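Local coordinates for protein phosphoserine aminotransferase SerC (Cytophaga hutchinsonii ATCC 33406, PDB 3FFR) that probably catalyses the pyridoxal phosphate-dependent, reversible transfer of an amino group between phosphoserine and 2-oxoglutarate in serine biosynthesis, at residues E29-I34 with N248-G253; Y281-S284 with S289-V292. All blocks are in the same frame, centred on the assembly; numbering follows the deposited sequence.

Contact 1: E29-I34 with N248-G253; sequences EKIGVI and NIFLLG
Ile-31 and Phe-250 form a small, buried, apolar contact joining the loop after helix 19-28 to the side of helix 246-262, in a protein of the class-V aminotransferase family of pyridoxal phosphate enzymes. Lys-30, with positive phi, ends the earlier helix in a Schellman motif, and the chain then turns so that Ile-31 faces the later helix. The two backbones stay well apart, with 7.7 Å between the CA atoms of Ile-31 and Phe-250, and no hydrogen bond crosses; side chains do all the bridging. The main interaction is a CH-pi contact: CG1 of Ile-31 lies over one face of the Phe-250 ring, 3.9 Å from its centroid and offset toward the rim. CD1 of Ile-31 follows it, 3.7 Å from Phe-250 CD1, while the other branch, Ile-31 CG2, reaches back to Phe-250 CB at 3.9 Å. A beta-branched isoleucine suits this place because its two arms spread over both ring and ring base. Phe-250 carries its ring outward from the helix, CG opposite the backbone N (chi1 179°), and a flat aromatic there packs also against Thr-25 and Ala-26 of helix 19-28 and Val-44 of helix 39-55. The same loop also lies at the subunit interface, where Lys-30 NZ makes a salt bridge with Glu-14 of the second subunit. Glu-29, partly exposed and in a long, weak ion pair with Lys-40, crosses the Phe-250 side chain at about a right angle with its chain extended; its carboxylate plane stands 74° from the Phe-250 ring, with Glu-29 OE1 4.1 Å from Phe-250 CE1.

Contact 2: Y281-S284 with S289-V292; sequences YIES and SFGV
Ile-282 on helix 264-284 and Ser-289 on strand 288-290, close in sequence, have CA atoms 5.7 Å apart, with no hydrogen bond between the two segments. The strand is at the border of a mixed five-stranded sheet within this chain, and its backbone bonds go to strand 302-307. Ile-282 fits the interior side: besides this contact it rests on Ile-303 and Ala-305 of that neighbouring strand. Its CG2 methyl, set opposite the backbone N while CG1 lies beside it (chi1 -63°), sits over the centre of the Phe-290 ring. This is a close CH-pi contact, 3.6 Å to the centroid and 12° off the normal. The same methyl presses on the strand itself, 3.6 Å from Ser-289 C. Glu-283 begins by pointing away, but its chain bends at chi2 (-66°) and brings the carboxylate back to the ring's rim. There Glu-283 OE1 lies at the edge, in the ring plane, 3.5 Å from Phe-290 CE2, and OE2 approaches obliquely, 3.5 Å from Phe-290 CZ. An alanine in place of Phe-290 would probably leave Ile-282 CG2 without its aromatic cover and the Glu-283 carboxylate without the C-H edge it leans on. Arg-298 adds a cation-pi partner to Phe-290. The ring thus packs its face on a methyl while its edge meets the carboxylate of the exposed Glu-283; the weakly positive C-H edge probably suits that carboxylate, while the electron-rich pi system suits Arg-298.

Contacts 1 and 2 lie on opposite sides of the chain's centre, their centres about 41 Å apart and their nearest atoms about 27 Å apart, so neither touches the other. They are joined in sequence: helix 246-262, which supplies one side of contact 1, is followed directly by helix 264-284, which enters contact 2. The active-site lysine, Lys-191, carries pyridoxal phosphate as a Schiff base, and bound serine is lined by Gly-11, Phe-94, Lys-191 and Tyr-329. On contact 1's helix, Leu-252 packs on Phe-193, close in sequence to that lysine. Contact 2 is related more remotely, through the sheet containing strand 323-327, shortly before Tyr-329.

Contact 1: E29-I34 with N248-G253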
ATOM      1  N   GLU A  29       7.641  20.448   0.211  1.00 30.93           N
ATOM      2  CA  GLU A  29       8.635  19.954  -0.763  1.00 31.27           C
ATOM      3  C   GLU A  29       8.023  19.211  -1.933  1.00 30.03           C
ATOM      4  O   GLU A  29       8.732  18.795  -2.846  1.00 32.11           O
ATOM      5  CB  GLU A  29       9.667  19.047  -0.117  1.00 30.02           C
ATOM      6  CG  GLU A  29      10.514  19.814   0.940  1.00 36.70           C
ATOM      7  CD  GLU A  29      11.678  19.021   1.520  1.00 42.95           C
ATOM      8  OE1 GLU A  29      11.931  17.874   1.113  1.00 45.98           O
ATOM      9  OE2 GLU A  29      12.366  19.575   2.411  1.00 55.10           O
ATOM     10  N   LYS A  30       6.709  19.046  -1.879  1.00 29.71           N
ATOM     11  CA  LYS A  30       5.966  18.316  -2.917  1.00 26.95           C
ATOM     12  C   LYS A  30       6.436  16.867  -3.092  1.00 27.22           C
ATOM     13  O   LYS A  30       6.497  16.329  -4.185  1.00 28.79           O
ATOM     14  CB  LYS A  30       5.963  19.081  -4.263  1.00 28.68           C
ATOM     15  CG  LYS A  30       5.161  20.374  -4.146  1.00 32.19           C
ATOM     16  CD  LYS A  30       4.912  20.994  -5.517  1.00 33.21           C
ATOM     17  CE  LYS A  30       3.893  22.139  -5.438  1.00 41.57           C
ATOM     18  NZ  LYS A  30       3.547  22.715  -6.768  1.00 35.61           N
ATOM     19  N   ILE A  31       6.713  16.234  -1.960  1.00 26.74           N
ATOM     20  CA  ILE A  31       7.160  14.853  -1.950  1.00 26.22           C
ATOM     21  C   ILE A  31       6.135  13.943  -2.626  1.00 27.09           C
ATOM     22  O   ILE A  31       6.483  12.932  -3.222  1.00 28.18           O
ATOM     23  CB  ILE A  31       7.453  14.361  -0.477  1.00 25.94           C
ATOM     24  CG1 ILE A  31       8.615  15.127   0.134  1.00 28.26           C
ATOM     25  CG2 ILE A  31       7.711  12.820  -0.457  1.00 27.17           C
ATOM     26  CD1 ILE A  31       9.938  14.937  -0.584  1.00 28.62           C
ATOM     27  N   GLY A  32       4.867  14.345  -2.565  1.00 28.53           N
ATOM     28  CA  GLY A  32       3.754  13.541  -3.113  1.00 28.99           C
ATOM     29  C   GLY A  32       3.584  13.687  -4.621  1.00 29.83           C
ATOM     30  O   GLY A  32       2.817  12.949  -5.277  1.00 28.81           O
ATOM     31  N   VAL A  33       4.365  14.612  -5.155  1.00 26.99           N
ATOM     32  CA  VAL A  33       4.321  15.006  -6.566  1.00 28.15           C
ATOM     33  C   VAL A  33       5.493  14.472  -7.380  1.00 28.56           C
ATOM     34  O   VAL A  33       5.366  14.201  -8.579  1.00 27.13           O
ATOM     35  CB  VAL A  33       4.275  16.571  -6.688  1.00 27.60           C
ATOM     36  CG1 VAL A  33       4.323  17.050  -8.158  1.00 25.77           C
ATOM     37  CG2 VAL A  33       3.009  17.125  -5.984  1.00 28.49           C
ATOM     38  N   ILE A  34       6.649  14.394  -6.738  1.00 27.85           N
ATOM     39  CA  ILE A  34       7.872  13.966  -7.428  1.00 28.59           C
ATOM     40  C   ILE A  34       7.733  12.549  -7.968  1.00 28.19           C
ATOM     41  O   ILE A  34       7.000  11.703  -7.427  1.00 28.91           O
ATOM     42  CB  ILE A  34       9.166  14.098  -6.545  1.00 31.28           C
ATOM     43  CG1 ILE A  34       9.094  13.126  -5.353  1.00 32.18           C
ATOM     44  CG2 ILE A  34       9.383  15.586  -6.127  1.00 32.69           C
ATOM     45  CD1 ILE A  34      10.302  13.089  -4.469  1.00 36.92           C
ATOM     46  N   ASN A 248       4.959   7.933   3.194  1.00 26.46           N
ATOM     47  CA  ASN A 248       5.430   7.149   4.331  1.00 25.19           C
ATOM     48  C   ASN A 248       6.916   6.828   4.277  1.00 25.12           C
ATOM     49  O   ASN A 248       7.564   6.723   5.308  1.00 26.43           O
ATOM     50  CB  ASN A 248       4.625   5.875   4.612  1.00 25.09           C
ATOM     51  CG  ASN A 248       3.518   6.096   5.613  1.00 25.95           C
ATOM     52  OD1 ASN A 248       3.341   7.198   6.151  1.00 28.21           O
ATOM     53  ND2 ASN A 248       2.739   5.026   5.875  1.00 26.90           N
ATOM     54  N   ILE A 249       7.455   6.614   3.085  1.00 24.99           N
ATOM     55  CA  ILE A 249       8.914   6.372   2.978  1.00 26.23           C
ATOM     56  C   ILE A 249       9.641   7.637   3.466  1.00 26.10           C
ATOM     57  O   ILE A 249      10.643   7.583   4.182  1.00 27.18           O
ATOM     58  CB  ILE A 249       9.329   5.953   1.543  1.00 26.11           C
ATOM     59  CG1 ILE A 249       8.728   4.560   1.244  1.00 26.64           C
ATOM     60  CG2 ILE A 249      10.867   5.892   1.418  1.00 25.92           C
ATOM     61  CD1 ILE A 249       8.864   4.091  -0.242  1.00 28.84           C
ATOM     62  N   PHE A 250       9.087   8.789   3.097  1.00 27.33           N
ATOM     63  CA  PHE A 250       9.639  10.082   3.528  1.00 26.40           C
ATOM     64  C   PHE A 250       9.559  10.219   5.043  1.00 27.98           C
ATOM     65  O   PHE A 250      10.546  10.512   5.743  1.00 27.05           O
ATOM     66  CB  PHE A 250       8.869  11.240   2.888  1.00 26.58           C
ATOM     67  CG  PHE A 250       9.356  12.600   3.295  1.00 26.57           C
ATOM     68  CD1 PHE A 250      10.459  13.170   2.658  1.00 30.46           C
ATOM     69  CD2 PHE A 250       8.696  13.332   4.259  1.00 27.22           C
ATOM     70  CE1 PHE A 250      10.900  14.434   2.997  1.00 30.69           C
ATOM     71  CE2 PHE A 250       9.143  14.599   4.606  1.00 28.66           C
ATOM     72  CZ  PHE A 250      10.249  15.140   3.971  1.00 28.50           C
ATOM     73  N   LEU A 251       8.365   9.989   5.563  1.00 26.81           N
ATOM     74  CA  LEU A 251       8.148  10.139   6.998  1.00 28.44           C
ATOM     75  C   LEU A 251       9.001   9.142   7.775  1.00 26.99           C
ATOM     76  O   LEU A 251       9.522   9.455   8.846  1.00 26.90           O
ATOM     77  CB  LEU A 251       6.668   9.959   7.369  1.00 28.45           C
ATOM     78  CG  LEU A 251       5.675  11.016   6.892  1.00 28.03           C
ATOM     79  CD1 LEU A 251       4.263  10.530   7.274  1.00 29.99           C
ATOM     80  CD2 LEU A 251       5.992  12.430   7.488  1.00 28.55           C
ATOM     81  N   LEU A 252       9.146   7.940   7.228  1.00 27.86           N
ATOM     82  CA  LEU A 252       9.951   6.912   7.902  1.00 25.13           C
ATOM     83  C   LEU A 252      11.430   7.329   8.033  1.00 27.64           C
ATOM     84  O   LEU A 252      12.083   7.124   9.065  1.00 26.10           O
ATOM     85  CB  LEU A 252       9.827   5.534   7.232  1.00 26.50           C
ATOM     86  CG  LEU A 252      10.478   4.351   7.964  1.00 27.47           C
ATOM     87  CD1 LEU A 252       9.923   4.138   9.396  1.00 24.86           C
ATOM     88  CD2 LEU A 252      10.342   3.064   7.113  1.00 25.03           C
ATOM     89  N   GLY A 253      11.963   7.907   6.979  1.00 27.00           N
ATOM     90  CA  GLY A 253      13.352   8.366   7.002  1.00 29.27           C
ATOM     91  C   GLY A 253      13.527   9.495   8.000  1.00 27.27           C
ATOM     92  O   GLY A 253      14.525   9.559   8.691  1.00 27.21           O
TER

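Contact 2: Y281-S284 with S289-V292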
ATOM      1  N   TYR A 281       1.769  -0.456  38.678  1.00 27.68           N
ATOM      2  CA  TYR A 281       0.370  -0.129  38.985  1.00 26.95           C
ATOM      3  C   TYR A 281      -0.456  -1.400  38.910  1.00 28.79           C
ATOM      4  O   TYR A 281      -1.238  -1.709  39.810  1.00 28.04           O
ATOM      5  CB  TYR A 281      -0.182   0.950  38.062  1.00 27.76           C
ATOM      6  CG  TYR A 281      -1.708   1.035  37.997  1.00 29.01           C
ATOM      7  CD1 TYR A 281      -2.458   1.301  39.134  1.00 31.39           C
ATOM      8  CD2 TYR A 281      -2.389   0.860  36.773  1.00 31.56           C
ATOM      9  CE1 TYR A 281      -3.831   1.394  39.079  1.00 32.14           C
ATOM     10  CE2 TYR A 281      -3.750   0.937  36.710  1.00 29.24           C
ATOM     11  CZ  TYR A 281      -4.475   1.201  37.873  1.00 31.84           C
ATOM     12  OH  TYR A 281      -5.853   1.301  37.809  1.00 31.24           O
ATOM     13  N   ILE A 282      -0.202  -2.205  37.890  1.00 27.26           N
ATOM     14  CA  ILE A 282      -0.974  -3.448  37.745  1.00 27.48           C
ATOM     15  C   ILE A 282      -0.682  -4.367  38.948  1.00 27.94           C
ATOM     16  O   ILE A 282      -1.565  -5.097  39.401  1.00 29.48           O
ATOM     17  CB  ILE A 282      -0.698  -4.186  36.407  1.00 27.24           C
ATOM     18  CG1 ILE A 282      -1.128  -3.306  35.222  1.00 28.76           C
ATOM     19  CG2 ILE A 282      -1.434  -5.524  36.370  1.00 26.71           C
ATOM     20  CD1 ILE A 282      -0.645  -3.820  33.837  1.00 26.85           C
ATOM     21  N   GLU A 283       0.548  -4.340  39.467  1.00 27.37           N
ATOM     22  CA  GLU A 283       0.875  -5.235  40.601  1.00 26.02           C
ATOM     23  C   GLU A 283      -0.067  -5.086  41.784  1.00 26.56           C
ATOM     24  O   GLU A 283      -0.292  -6.056  42.516  1.00 27.82           O
ATOM     25  CB  GLU A 283       2.298  -5.039  41.139  1.00 28.78           C
ATOM     26  CG  GLU A 283       3.436  -5.482  40.208  1.00 29.20           C
ATOM     27  CD  GLU A 283       3.532  -6.975  39.929  1.00 32.21           C
ATOM     28  OE1 GLU A 283       2.800  -7.780  40.528  1.00 26.53           O
ATOM     29  OE2 GLU A 283       4.376  -7.337  39.052  1.00 29.96           O
ATOM     30  N   SER A 284      -0.590  -3.884  41.981  1.00 25.50           N
ATOM     31  CA  SER A 284      -1.416  -3.613  43.160  1.00 26.93           C
ATOM     32  C   SER A 284      -2.833  -3.136  42.860  1.00 27.25           C
ATOM     33  O   SER A 284      -3.601  -2.856  43.779  1.00 28.15           O
ATOM     34  CB  SER A 284      -0.722  -2.620  44.096  1.00 27.04           C
ATOM     35  OG  SER A 284      -0.539  -1.367  43.489  1.00 28.34           O
ATOM     36  N   SER A 289      -5.209  -6.917  36.419  1.00 28.24           N
ATOM     37  CA  SER A 289      -4.248  -7.969  36.696  1.00 27.04           C
ATOM     38  C   SER A 289      -3.524  -8.312  35.393  1.00 26.97           C
ATOM     39  O   SER A 289      -3.930  -7.865  34.311  1.00 27.06           O
ATOM     40  CB  SER A 289      -4.944  -9.206  37.250  1.00 28.99           C
ATOM     41  OG  SER A 289      -5.972  -9.668  36.393  1.00 30.29           O
ATOM     42  N   PHE A 290      -2.469  -9.118  35.468  1.00 26.55           N
ATOM     43  CA  PHE A 290      -1.718  -9.429  34.242  1.00 27.39           C
ATOM     44  C   PHE A 290      -2.441 -10.390  33.322  1.00 28.90           C
ATOM     45  O   PHE A 290      -2.892 -11.446  33.738  1.00 28.43           O
ATOM     46  CB  PHE A 290      -0.324  -9.969  34.596  1.00 27.84           C
ATOM     47  CG  PHE A 290       0.509  -8.947  35.300  1.00 26.66           C
ATOM     48  CD1 PHE A 290       1.024  -7.880  34.604  1.00 26.28           C
ATOM     49  CD2 PHE A 290       0.684  -8.991  36.660  1.00 27.71           C
ATOM     50  CE1 PHE A 290       1.725  -6.882  35.249  1.00 25.83           C
ATOM     51  CE2 PHE A 290       1.392  -8.005  37.295  1.00 29.17           C
ATOM     52  CZ  PHE A 290       1.905  -6.950  36.586  1.00 25.45           C
ATOM     53  N   GLY A 291      -2.495 -10.043  32.043  1.00 28.78           N
ATOM     54  CA  GLY A 291      -3.138 -10.901  31.044  1.00 26.66           C
ATOM     55  C   GLY A 291      -2.295 -12.097  30.643  1.00 28.93           C
ATOM     56  O   GLY A 291      -2.777 -13.056  30.026  1.00 29.59           O
ATOM     57  N   VAL A 292      -1.028 -12.014  30.992  1.00 26.72           N
ATOM     58  CA  VAL A 292      -0.050 -13.071  30.707  1.00 27.03           C
ATOM     59  C   VAL A 292       0.615 -13.457  32.047  1.00 29.53           C
ATOM     60  O   VAL A 292       1.217 -12.624  32.708  1.00 29.87           O
ATOM     61  CB  VAL A 292       0.984 -12.578  29.675  1.00 27.97           C
ATOM     62  CG1 VAL A 292       2.036 -13.650  29.397  1.00 29.06           C
ATOM     63  CG2 VAL A 292       0.285 -12.102  28.353  1.00 28.22           C
TER